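Local coordinates for calcium uptake protein 3, mitochondrial (Homo sapiens, PDB 6AGI) that senses mitochondrial calcium through its EF-hands and, as a disulfide-linked heterodimer with MICU1, regulates the mitochondrial calcium uniporter channel, at residues B[67-72]-B[80-85]. Residues are numbered along the deposited sequence; the frame is centred on the assembly and turned at random.
Sequences ETPPVW and RNLKEK
Glu67 and Leu82 face each other where the chain leaving helix 58-66 passes the turn that follows helix 78-81. The CB of each points at the other segment, yet the backbones stay well apart: the closest CA pair, Glu67 and Lys85, is 8.3 Å apart. With CG lodged between the backbone N and the carbonyl carbon (chi1 61°) and the chain bent at chi2, the carboxylate of Glu67 lies beside Leu82 CD2 and near Lys85 O; OE2 and that carbonyl oxygen are both acceptors and cannot bond. This side chain is poorly ordered and modelled too close to Leu82, so its exact placement is doubtful. No hydrogen bond joins the segments, and Glu67 OE1 is 6.1 Å from Lys85 NZ, too far for a salt bridge; any attraction between the opposite charges is probably weak.

Thr68 turns to another part of the fold, packing on Val214 and His215 of helix 211-217. Pro69 supplies the apolar part of the contact: its ring atom CD approaches Leu82 CD2 at 4.2 Å, the two side chains running past each other in opposite directions. The carbonyl of the same residue, Pro69 O, accepts a hydrogen bond from His215 ND1. Leu82, buried, also touches Thr211 and Pro35.

Only 157 Å² is buried in total, consistent with modest local packing remote from the calcium sites. The recognisable motif is in the second segment: an inverse gamma turn centred on Leu82 (phi -74°, psi 78°), the first residue to leave helical geometry after helix 78-81.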
# COMPACT_ATOMS: atom_id res chain seq x y z
N GLU B 67 3.77 -26.32 29.37
CA GLU B 67 3.54 -25.07 30.08
C GLU B 67 2.63 -24.07 29.36
O GLU B 67 1.87 -23.36 30.03
CB GLU B 67 4.88 -24.42 30.37
CG GLU B 67 5.58 -24.10 29.08
CD GLU B 67 5.34 -22.70 28.61
OE1 GLU B 67 4.88 -21.86 29.42
OE2 GLU B 67 5.52 -22.50 27.40
N THR B 68 2.62 -24.05 28.03
CA THR B 68 2.35 -22.82 27.27
C THR B 68 1.12 -22.07 27.79
O THR B 68 0.06 -22.67 27.99
CB THR B 68 2.12 -23.17 25.80
OG1 THR B 68 3.18 -24.01 25.35
CG2 THR B 68 2.14 -21.89 24.97
N PRO B 69 1.21 -20.75 27.96
CA PRO B 69 0.06 -20.01 28.46
C PRO B 69 -1.06 -20.06 27.44
O PRO B 69 -0.79 -20.04 26.23
CB PRO B 69 0.58 -18.57 28.62
CG PRO B 69 2.09 -18.67 28.58
CD PRO B 69 2.37 -19.87 27.71
N PRO B 70 -2.30 -20.15 27.88
CA PRO B 70 -3.42 -20.07 26.94
C PRO B 70 -3.49 -18.67 26.34
O PRO B 70 -2.83 -17.73 26.78
CB PRO B 70 -4.65 -20.39 27.78
CG PRO B 70 -4.22 -20.23 29.20
CD PRO B 70 -2.73 -20.26 29.28
N VAL B 71 -4.34 -18.54 25.32
CA VAL B 71 -4.37 -17.30 24.57
C VAL B 71 -4.76 -16.13 25.47
O VAL B 71 -4.26 -15.00 25.30
CB VAL B 71 -5.30 -17.46 23.35
CG1 VAL B 71 -6.74 -17.55 23.81
CG2 VAL B 71 -5.11 -16.32 22.37
N TRP B 72 -5.57 -16.37 26.47
CA TRP B 72 -6.01 -15.23 27.25
C TRP B 72 -4.94 -14.68 28.19
O TRP B 72 -5.18 -13.67 28.86
CB TRP B 72 -7.29 -15.59 28.01
CG TRP B 72 -7.18 -16.84 28.84
CD1 TRP B 72 -7.44 -18.12 28.44
CD2 TRP B 72 -6.78 -16.93 30.22
NE1 TRP B 72 -7.23 -18.99 29.48
CE2 TRP B 72 -6.82 -18.29 30.58
CE3 TRP B 72 -6.38 -15.99 31.18
CZ2 TRP B 72 -6.48 -18.73 31.86
CZ3 TRP B 72 -6.05 -16.43 32.45
CH2 TRP B 72 -6.10 -17.79 32.78
N ARG B 80 8.82 -12.72 25.97
CA ARG B 80 9.93 -12.67 26.89
C ARG B 80 9.71 -13.50 28.13
O ARG B 80 10.70 -13.95 28.72
CB ARG B 80 10.26 -11.26 27.39
CG ARG B 80 10.62 -10.24 26.37
CD ARG B 80 10.44 -8.84 26.88
NE ARG B 80 9.25 -8.22 26.34
CZ ARG B 80 8.96 -6.93 26.48
NH1 ARG B 80 9.77 -6.14 27.17
NH2 ARG B 80 7.85 -6.45 25.92
N ASN B 81 8.47 -13.80 28.49
CA ASN B 81 8.26 -14.67 29.63
C ASN B 81 8.48 -16.13 29.25
O ASN B 81 8.98 -16.92 30.07
CB ASN B 81 6.88 -14.42 30.25
CG ASN B 81 6.73 -13.00 30.80
OD1 ASN B 81 7.72 -12.33 31.14
ND2 ASN B 81 5.48 -12.55 30.94
N LEU B 82 8.04 -16.51 28.05
CA LEU B 82 8.49 -17.72 27.36
C LEU B 82 9.89 -17.49 26.82
O LEU B 82 10.09 -17.27 25.63
CB LEU B 82 7.60 -18.02 26.17
CG LEU B 82 6.23 -18.58 26.33
CD1 LEU B 82 5.70 -18.81 24.92
CD2 LEU B 82 6.50 -19.81 27.07
N LYS B 83 10.89 -17.57 27.67
CA LYS B 83 12.15 -17.12 27.11
C LYS B 83 12.70 -18.16 26.14
O LYS B 83 12.73 -17.93 24.93
CB LYS B 83 13.19 -16.82 28.19
CG LYS B 83 14.42 -16.10 27.66
CD LYS B 83 15.48 -15.88 28.73
CE LYS B 83 16.77 -15.34 28.09
NZ LYS B 83 17.99 -15.53 28.97
N GLU B 84 13.07 -19.33 26.64
CA GLU B 84 13.60 -20.35 25.76
C GLU B 84 12.80 -21.63 25.87
O GLU B 84 13.18 -22.66 25.28
CB GLU B 84 15.09 -20.56 26.08
CG GLU B 84 15.89 -19.31 25.73
CD GLU B 84 17.37 -19.57 25.52
OE1 GLU B 84 18.15 -19.45 26.49
OE2 GLU B 84 17.75 -19.88 24.35
N LYS B 85 11.69 -21.56 26.60
CA LYS B 85 10.78 -22.68 26.76
C LYS B 85 9.66 -22.68 25.70
O LYS B 85 8.49 -22.58 26.05
CB LYS B 85 10.18 -22.69 28.16
CG LYS B 85 11.20 -22.81 29.28
CD LYS B 85 10.53 -22.81 30.65
CE LYS B 85 9.74 -21.54 30.88
NZ LYS B 85 10.61 -20.33 30.81